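Local coordinates for protein adhesin LabA (Helicobacter pylori, PDB 6GMM) that probably binds LacdiNAc-bearing sugars of the gastric mucosa as the exodomain of a bacterial surface adhesin, at residues N48-K53 / E257-V262; S56-A61 / A298-R303; Q28-N33 / Q429-N434. All blocks are in the same frame, centred on the assembly; numbering follows the deposited sequence.

Contacts 1 and 2 are neighbours in the helical body of the chain, with centres 8 Å apart. Contact 1 joins helix 32-50 to helix 239-264, and contact 2 joins helix 57-76 to helix 287-311. The bend between helix 32-50 and helix 57-76 ties them directly: L49 O meets S56 OG at 2.7 Å, and K53 O meets Q60 NE2 at 2.8 Å. Contact 3 lies far off, its centre about 32 Å from that of contact 1 and 34 Å from that of contact 2. It sits at the start of helix 32-50, whose last turn serves contact 1.

Contact 1: N48-K53 / E257-V262; sequences NLINDK and EQSKIV
I50 meets S259 and V262 where the end of helix 32-50 packs on helix 239-264. This is helix-to-helix packing in the largely helical exodomain of an adhesin of the SabA type. The contact is buried and small, about 160 Å² in all. No hydrogen bond or salt bridge crosses it.

Along 257-262, E257 comes first and lies on the solvent side. Its OE2 takes a bond from K260 NZ at 2.8 Å, on the syn side and 22° out of the carboxylate plane. This salt bridge stays within one helix and takes no part in the contact. S259 is the first residue to touch. Its CB lies 3.9 Å from I50 CG2, so the methyl group rests on the aliphatic part of the serine. The hydroxyl is used along its own helix: S259 OG is hydrogen-bonded to A255 O. This gives a buried polar atom a partner without calling on the other helix. K260 points away from the 48-53 segment. V262 closes the segment one helical turn after S259. Its CG1 stands anti to the backbone N (chi1 179°), which turns that methyl to the isoleucine.

I50 CG2 thus touches both S259 and V262. The side chains of I50 and V262 slide past each other in opposite directions. Apolar side chains add to the packing: I300 of helix 287-311 touches L49, S259 and V262, and L155 touches S259. The backbone of I50 is held as well, since I50 O accepts from S156 OG. I50 CG2 lies 3.9 Å from V262 CG1, and I50 CG1 adds a longer approach to that same V262 methyl, at 4.2 Å.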
loop_
_atom_site.group_PDB
_atom_site.type_symbol
_atom_site.label_atom_id
_atom_site.label_comp_id
_atom_site.label_asym_id
_atom_site.label_seq_id
_atom_site.Cartn_x
_atom_site.Cartn_y
_atom_site.Cartn_z
ATOM N N ASN A 48 -6.897 11.748 7.929
ATOM C CA ASN A 48 -5.441 11.651 7.969
ATOM C C ASN A 48 -4.866 10.875 6.778
ATOM O O ASN A 48 -3.736 11.149 6.377
ATOM C CB ASN A 48 -4.960 11.083 9.293
ATOM C CG ASN A 48 -4.627 12.169 10.286
ATOM O OD1 ASN A 48 -3.463 12.560 10.436
ATOM N ND2 ASN A 48 -5.642 12.708 10.955
ATOM N N LEU A 49 -5.644 9.940 6.189
ATOM C CA LEU A 49 -5.173 9.178 5.024
ATOM C C LEU A 49 -5.383 9.904 3.688
ATOM O O LEU A 49 -4.463 9.999 2.892
ATOM C CB LEU A 49 -5.809 7.775 4.994
ATOM C CG LEU A 49 -5.189 6.729 5.922
ATOM C CD1 LEU A 49 -6.177 5.586 6.208
ATOM C CD2 LEU A 49 -3.874 6.173 5.373
ATOM N N ILE A 50 -6.575 10.443 3.454
ATOM C CA ILE A 50 -6.918 11.047 2.174
ATOM C C ILE A 50 -6.837 12.608 2.138
ATOM O O ILE A 50 -6.996 13.178 1.067
ATOM C CB ILE A 50 -8.315 10.508 1.732
ATOM C CG1 ILE A 50 -9.436 10.960 2.700
ATOM C CG2 ILE A 50 -8.280 8.973 1.566
ATOM C CD1 ILE A 50 -10.816 11.154 2.113
ATOM N N ASN A 51 -6.608 13.300 3.260
ATOM C CA ASN A 51 -6.483 14.763 3.155
ATOM C C ASN A 51 -5.063 15.239 3.395
ATOM O O ASN A 51 -4.721 16.351 2.981
ATOM C CB ASN A 51 -7.454 15.514 4.066
ATOM C CG ASN A 51 -8.918 15.363 3.739
ATOM O OD1 ASN A 51 -9.766 15.528 4.604
ATOM N ND2 ASN A 51 -9.263 15.120 2.487
ATOM N N ASP A 52 -4.245 14.416 4.072
ATOM C CA ASP A 52 -2.850 14.727 4.379
ATOM C C ASP A 52 -1.883 14.189 3.357
ATOM O O ASP A 52 -2.171 13.194 2.683
ATOM C CB ASP A 52 -2.444 14.203 5.761
ATOM C CG ASP A 52 -2.992 15.015 6.904
ATOM O OD1 ASP A 52 -3.124 16.258 6.745
ATOM O OD2 ASP A 52 -3.293 14.415 7.961
ATOM N N LYS A 53 -0.712 14.832 3.280
ATOM C CA LYS A 53 0.350 14.448 2.372
ATOM C C LYS A 53 1.518 13.846 3.168
ATOM O O LYS A 53 1.856 12.675 2.978
ATOM C CB LYS A 53 0.823 15.660 1.537
ATOM C CG LYS A 53 -0.228 16.259 0.602
ATOM C CD LYS A 53 0.435 17.201 -0.405
ATOM C CE LYS A 53 -0.543 18.007 -1.226
ATOM N NZ LYS A 53 0.099 18.593 -2.431
ATOM N N GLU A 257 -7.430 2.817 -5.034
ATOM C CA GLU A 257 -8.806 2.329 -5.250
ATOM C C GLU A 257 -9.584 2.342 -3.915
ATOM O O GLU A 257 -10.736 2.786 -3.861
ATOM C CB GLU A 257 -8.801 0.872 -5.776
ATOM C CG GLU A 257 -8.893 0.729 -7.288
ATOM C CD GLU A 257 -10.182 1.231 -7.919
ATOM O OE1 GLU A 257 -11.231 0.557 -7.787
ATOM O OE2 GLU A 257 -10.130 2.286 -8.588
ATOM N N GLN A 258 -8.931 1.842 -2.841
ATOM C CA GLN A 258 -9.497 1.726 -1.500
ATOM C C GLN A 258 -9.780 3.097 -0.907
ATOM O O GLN A 258 -10.677 3.212 -0.076
ATOM C CB GLN A 258 -8.565 0.908 -0.573
ATOM C CG GLN A 258 -8.410 -0.572 -0.967
ATOM C CD GLN A 258 -9.699 -1.334 -0.786
ATOM O OE1 GLN A 258 -10.321 -1.295 0.279
ATOM N NE2 GLN A 258 -10.147 -2.030 -1.829
ATOM N N SER A 259 -9.039 4.128 -1.348
ATOM C CA SER A 259 -9.218 5.499 -0.897
ATOM C C SER A 259 -10.554 6.048 -1.378
ATOM O O SER A 259 -11.076 6.952 -0.734
ATOM C CB SER A 259 -8.071 6.382 -1.375
ATOM O OG SER A 259 -6.856 5.990 -0.757
ATOM N N LYS A 260 -11.128 5.500 -2.484
ATOM C CA LYS A 260 -12.471 5.908 -2.947
ATOM C C LYS A 260 -13.478 5.593 -1.835
ATOM O O LYS A 260 -14.389 6.388 -1.582
ATOM C CB LYS A 260 -12.907 5.101 -4.187
ATOM C CG LYS A 260 -12.163 5.389 -5.480
ATOM C CD LYS A 260 -12.708 4.478 -6.586
ATOM C CE LYS A 260 -12.093 4.769 -7.935
ATOM N NZ LYS A 260 -12.515 3.762 -8.954
ATOM N N ILE A 261 -13.334 4.395 -1.207
ATOM C CA ILE A 261 -14.197 3.925 -0.133
ATOM C C ILE A 261 -14.102 4.900 1.046
ATOM O O ILE A 261 -15.119 5.461 1.442
ATOM C CB ILE A 261 -13.925 2.451 0.277
ATOM C CG1 ILE A 261 -13.991 1.479 -0.933
ATOM C CG2 ILE A 261 -14.884 2.017 1.385
ATOM C CD1 ILE A 261 -13.292 0.098 -0.725
ATOM N N VAL A 262 -12.877 5.161 1.538
ATOM C CA VAL A 262 -12.607 6.097 2.633
ATOM C C VAL A 262 -13.229 7.438 2.302
ATOM O O VAL A 262 -13.928 7.981 3.137
ATOM C CB VAL A 262 -11.089 6.245 2.861
ATOM C CG1 VAL A 262 -10.797 7.222 3.983
ATOM C CG2 VAL A 262 -10.436 4.903 3.137
#

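Contact 2: S56-A61 / A298-R303; sequences SPAYQA and AEILNR
A58 and P57 carry the apolar contact, each with one partner on helix 287-311. A58 CB lies 3.7 Å from I300 CG2. That methyl stands anti to the backbone N of I300, while CG1 lies beside the backbone N (chi1 -68°). P57 CG lies 4.0 Å from L301 CD2, and the two side chains cross obliquely. F368 touches both P57 and L301, and L155 touches A58.

The contact is helix packing near the centre of the chain, in the helical core of this SabA-type exodomain. The first turn of helix 57-76 rests on the middle of helix 287-311. With an alanine and a proline on one side, the backbones come close: the CA atoms of A58 and I300 are 6.3 Å apart.

No hydrogen bond crosses between the two segments. S56 is the N-cap of helix 57-76. Its OG accepts from Y59 N at 3.1 Å, nearly straight at 169°, and weakly from A58 N. The same hydroxyl is also hydrogen-bonded to L49 O. On the other helix R303 grips E299 side-on, with NE and NH1 both directed at OE2. R303 NE is 3.1 Å from E299 OE2, and R303 NH2 bonds to N251 OD1.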
loop_
_atom_site.group_PDB
_atom_site.type_symbol
_atom_site.label_atom_id
_atom_site.label_comp_id
_atom_site.label_asym_id
_atom_site.label_seq_id
_atom_site.Cartn_x
_atom_site.Cartn_y
_atom_site.Cartn_z
ATOM N N SER A 56 0.573 10.857 5.630
ATOM C CA SER A 56 -0.306 9.847 5.064
ATOM C C SER A 56 0.490 8.715 4.447
ATOM O O SER A 56 1.100 8.932 3.405
ATOM C CB SER A 56 -1.272 10.419 4.037
ATOM O OG SER A 56 -1.834 9.350 3.287
ATOM N N PRO A 57 0.430 7.484 5.006
ATOM C CA PRO A 57 1.113 6.352 4.357
ATOM C C PRO A 57 0.571 6.065 2.952
ATOM O O PRO A 57 1.324 5.561 2.134
ATOM C CB PRO A 57 0.864 5.181 5.304
ATOM C CG PRO A 57 0.461 5.810 6.622
ATOM C CD PRO A 57 -0.266 7.057 6.246
ATOM N N ALA A 58 -0.686 6.447 2.649
ATOM C CA ALA A 58 -1.289 6.250 1.326
ATOM C C ALA A 58 -0.542 7.168 0.313
ATOM O O ALA A 58 0.103 6.684 -0.620
ATOM C CB ALA A 58 -2.769 6.603 1.380
ATOM N N TYR A 59 -0.545 8.487 0.585
ATOM C CA TYR A 59 0.158 9.492 -0.205
ATOM C C TYR A 59 1.647 9.168 -0.335
ATOM O O TYR A 59 2.139 9.150 -1.454
ATOM C CB TYR A 59 -0.039 10.879 0.411
ATOM C CG TYR A 59 0.468 11.987 -0.481
ATOM C CD1 TYR A 59 -0.361 12.575 -1.434
ATOM C CD2 TYR A 59 1.759 12.490 -0.336
ATOM C CE1 TYR A 59 0.081 13.642 -2.213
ATOM C CE2 TYR A 59 2.198 13.574 -1.085
ATOM C CZ TYR A 59 1.375 14.118 -2.055
ATOM O OH TYR A 59 1.832 15.164 -2.806
ATOM N N GLN A 60 2.357 8.871 0.783
ATOM C CA GLN A 60 3.783 8.519 0.692
ATOM C C GLN A 60 3.961 7.236 -0.096
ATOM O O GLN A 60 4.958 7.116 -0.789
ATOM C CB GLN A 60 4.440 8.365 2.069
ATOM C CG GLN A 60 4.322 9.602 2.946
ATOM C CD GLN A 60 5.090 10.743 2.348
ATOM O OE1 GLN A 60 6.272 10.613 2.033
ATOM N NE2 GLN A 60 4.421 11.866 2.135
ATOM N N ALA A 61 3.001 6.285 -0.038
ATOM C CA ALA A 61 3.176 5.041 -0.831
ATOM C C ALA A 61 3.209 5.333 -2.312
ATOM O O ALA A 61 4.060 4.788 -3.023
ATOM C CB ALA A 61 2.099 4.010 -0.511
ATOM N N ALA A 298 -7.825 -0.253 6.689
ATOM C CA ALA A 298 -6.874 -1.300 7.044
ATOM C C ALA A 298 -6.132 -1.801 5.824
ATOM O O ALA A 298 -4.936 -2.102 5.955
ATOM C CB ALA A 298 -7.565 -2.444 7.764
ATOM N N GLU A 299 -6.819 -1.870 4.633
ATOM C CA GLU A 299 -6.202 -2.306 3.354
ATOM C C GLU A 299 -5.140 -1.343 2.905
ATOM O O GLU A 299 -4.024 -1.765 2.626
ATOM C CB GLU A 299 -7.225 -2.498 2.224
ATOM C CG GLU A 299 -7.391 -3.939 1.777
ATOM C CD GLU A 299 -6.187 -4.594 1.128
ATOM O OE1 GLU A 299 -5.275 -5.031 1.866
ATOM O OE2 GLU A 299 -6.207 -4.763 -0.112
ATOM N N ILE A 300 -5.476 -0.036 2.873
ATOM C CA ILE A 300 -4.551 1.056 2.560
ATOM C C ILE A 300 -3.260 0.862 3.354
ATOM O O ILE A 300 -2.181 0.861 2.774
ATOM C CB ILE A 300 -5.203 2.413 2.860
ATOM C CG1 ILE A 300 -6.351 2.678 1.865
ATOM C CG2 ILE A 300 -4.158 3.529 2.886
ATOM C CD1 ILE A 300 -7.161 3.853 2.139
ATOM N N LEU A 301 -3.375 0.626 4.648
ATOM C CA LEU A 301 -2.222 0.382 5.509
ATOM C C LEU A 301 -1.431 -0.877 5.099
ATOM O O LEU A 301 -0.190 -0.830 5.020
ATOM C CB LEU A 301 -2.672 0.337 6.980
ATOM C CG LEU A 301 -3.152 1.703 7.509
ATOM C CD1 LEU A 301 -3.597 1.631 8.975
ATOM C CD2 LEU A 301 -2.101 2.802 7.265
ATOM N N ASN A 302 -2.155 -1.969 4.749
ATOM C CA ASN A 302 -1.534 -3.228 4.310
ATOM C C ASN A 302 -0.679 -2.904 3.090
ATOM O O ASN A 302 0.525 -3.194 3.094
ATOM C CB ASN A 302 -2.614 -4.273 3.940
ATOM C CG ASN A 302 -2.105 -5.541 3.280
ATOM O OD1 ASN A 302 -1.921 -5.619 2.057
ATOM N ND2 ASN A 302 -1.902 -6.577 4.074
ATOM N N ARG A 303 -1.298 -2.237 2.092
ATOM C CA ARG A 303 -0.656 -1.855 0.831
ATOM C C ARG A 303 0.521 -0.904 0.997
ATOM O O ARG A 303 1.562 -1.173 0.407
ATOM C CB ARG A 303 -1.690 -1.314 -0.166
ATOM C CG ARG A 303 -2.772 -2.348 -0.500
ATOM C CD ARG A 303 -2.196 -3.651 -1.026
ATOM N NE ARG A 303 -3.218 -4.696 -1.038
ATOM C CZ ARG A 303 -3.087 -5.875 -1.634
ATOM N NH1 ARG A 303 -4.082 -6.753 -1.604
ATOM N NH2 ARG A 303 -1.973 -6.175 -2.291
#

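Contact 3: Q28-N33 / Q429-N434; sequences QSADPN and QGIQDN
A30 faces Q429 across two stretches that are mostly loop, and their CA atoms are 7.5 Å apart. Residues 28-31 form a type I beta turn, closed by a bond from D31 N to Q28 O. The turn joins helix 4-28 to helix 32-50. Residues 429-432 lead into strand 433-437, which pairs with strand 419-423 as a two-stranded antiparallel hairpin. The contact thus ties an interhelical turn near the start of the chain to the connecting loop of a hairpin near its end. It lies at the surface, far from the centre of the chain.

One hydrogen bond crosses. Q429 reaches over with an extended side chain (chi2 174°), and its NE2 gives a bond of 2.8 Å to A30 O. The amide meets the carbonyl in its plane, on a lone pair, and the acceptor lies only 6° out of the glutamine amide plane. The N-H to acceptor angle is 145°, so the bond is somewhat bent. The same nitrogen also bonds to F278 O. Two carbonyls from separate parts of the chain thus hold one side-chain amide, which should limit its rotation. The amide also passes alongside the methyl of A30, with Q429 NE2 3.5 Å from A30 CB.

F388 and Y392 of helix 388-408 touch I431, while F388 also touches S29. D31 caps helix 32-50 with a weak bond from N33 N to its OD1. P32 rests on L272 and F278. The apolar contact between the segments is made by I431, which brings CD1, the end of its longer branch, to 3.8 Å from A30 CB.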
loop_
_atom_site.group_PDB
_atom_site.type_symbol
_atom_site.label_atom_id
_atom_site.label_comp_id
_atom_site.label_asym_id
_atom_site.label_seq_id
_atom_site.Cartn_x
_atom_site.Cartn_y
_atom_site.Cartn_z
ATOM N N GLN A 28 -19.499 -4.175 23.714
ATOM C CA GLN A 28 -19.151 -2.932 23.022
ATOM C C GLN A 28 -20.298 -2.436 22.116
ATOM O O GLN A 28 -20.589 -1.239 22.115
ATOM C CB GLN A 28 -17.884 -3.132 22.201
ATOM C CG GLN A 28 -16.737 -2.210 22.575
ATOM C CD GLN A 28 -15.558 -2.368 21.629
ATOM O OE1 GLN A 28 -15.212 -3.474 21.178
ATOM N NE2 GLN A 28 -14.897 -1.259 21.319
ATOM N N SER A 29 -20.988 -3.359 21.405
ATOM C CA SER A 29 -22.107 -3.055 20.488
ATOM C C SER A 29 -23.318 -2.422 21.148
ATOM O O SER A 29 -24.188 -1.885 20.454
ATOM C CB SER A 29 -22.557 -4.311 19.751
ATOM O OG SER A 29 -21.477 -4.974 19.127
ATOM N N ALA A 30 -23.411 -2.553 22.481
ATOM C CA ALA A 30 -24.503 -2.022 23.277
ATOM C C ALA A 30 -24.126 -0.689 23.955
ATOM O O ALA A 30 -24.899 -0.169 24.759
ATOM C CB ALA A 30 -24.895 -3.053 24.331
ATOM N N ASP A 31 -22.955 -0.125 23.613
ATOM C CA ASP A 31 -22.454 1.084 24.261
ATOM C C ASP A 31 -22.342 2.268 23.282
ATOM O O ASP A 31 -21.387 2.303 22.515
ATOM C CB ASP A 31 -21.116 0.742 24.948
ATOM C CG ASP A 31 -20.497 1.805 25.832
ATOM O OD1 ASP A 31 -21.042 2.930 25.885
ATOM O OD2 ASP A 31 -19.440 1.527 26.441
ATOM N N PRO A 32 -23.288 3.258 23.301
ATOM C CA PRO A 32 -23.193 4.392 22.344
ATOM C C PRO A 32 -21.928 5.229 22.467
ATOM O O PRO A 32 -21.464 5.743 21.459
ATOM C CB PRO A 32 -24.459 5.223 22.587
ATOM C CG PRO A 32 -25.090 4.689 23.824
ATOM C CD PRO A 32 -24.504 3.345 24.143
ATOM N N ASN A 33 -21.339 5.305 23.675
ATOM C CA ASN A 33 -20.072 5.987 23.937
ATOM C C ASN A 33 -18.965 5.285 23.138
ATOM O O ASN A 33 -18.261 5.956 22.396
ATOM C CB ASN A 33 -19.769 5.964 25.431
ATOM C CG ASN A 33 -18.357 6.328 25.789
ATOM O OD1 ASN A 33 -17.977 7.504 25.775
ATOM N ND2 ASN A 33 -17.562 5.316 26.143
ATOM N N GLN A 429 -32.419 -3.160 26.083
ATOM C CA GLN A 429 -31.707 -3.380 24.800
ATOM C C GLN A 429 -32.057 -4.712 24.113
ATOM O O GLN A 429 -31.713 -4.897 22.953
ATOM C CB GLN A 429 -30.182 -3.296 25.014
ATOM C CG GLN A 429 -29.722 -1.929 25.501
ATOM C CD GLN A 429 -28.262 -1.866 25.862
ATOM O OE1 GLN A 429 -27.783 -2.558 26.778
ATOM N NE2 GLN A 429 -27.539 -0.973 25.183
ATOM N N GLY A 430 -32.697 -5.635 24.833
ATOM C CA GLY A 430 -33.058 -6.943 24.294
ATOM C C GLY A 430 -31.962 -7.990 24.361
ATOM O O GLY A 430 -31.980 -8.965 23.596
ATOM N N ILE A 431 -30.998 -7.779 25.274
ATOM C CA ILE A 431 -29.875 -8.677 25.551
ATOM C C ILE A 431 -30.241 -9.359 26.884
ATOM O O ILE A 431 -29.772 -8.970 27.963
ATOM C CB ILE A 431 -28.495 -7.936 25.561
ATOM C CG1 ILE A 431 -28.258 -7.163 24.234
ATOM C CG2 ILE A 431 -27.329 -8.916 25.844
ATOM C CD1 ILE A 431 -27.398 -5.905 24.382
ATOM N N GLN A 432 -31.147 -10.344 26.780
ATOM C CA GLN A 432 -31.690 -11.109 27.907
ATOM C C GLN A 432 -30.650 -11.982 28.614
ATOM O O GLN A 432 -30.851 -12.333 29.773
ATOM C CB GLN A 432 -32.924 -11.936 27.486
ATOM C CG GLN A 432 -32.674 -13.005 26.416
ATOM C CD GLN A 432 -32.883 -12.484 25.013
ATOM O OE1 GLN A 432 -34.017 -12.350 24.537
ATOM N NE2 GLN A 432 -31.796 -12.202 24.310
ATOM N N ASP A 433 -29.557 -12.352 27.925
ATOM C CA ASP A 433 -28.522 -13.187 28.533
ATOM C C ASP A 433 -27.180 -12.487 28.521
ATOM O O ASP A 433 -26.710 -12.022 27.472
ATOM C CB ASP A 433 -28.457 -14.582 27.889
ATOM C CG ASP A 433 -29.618 -15.471 28.288
ATOM O OD1 ASP A 433 -30.686 -15.370 27.650
ATOM O OD2 ASP A 433 -29.466 -16.250 29.260
ATOM N N ASN A 434 -26.612 -12.350 29.717
ATOM C CA ASN A 434 -25.331 -11.717 29.949
ATOM C C ASN A 434 -24.317 -12.824 30.126
ATOM O O ASN A 434 -24.453 -13.650 31.032
ATOM C CB ASN A 434 -25.404 -10.810 31.173
ATOM C CG ASN A 434 -25.594 -9.352 30.833
ATOM O OD1 ASN A 434 -26.335 -8.983 29.905
ATOM N ND2 ASN A 434 -24.926 -8.490 31.591
#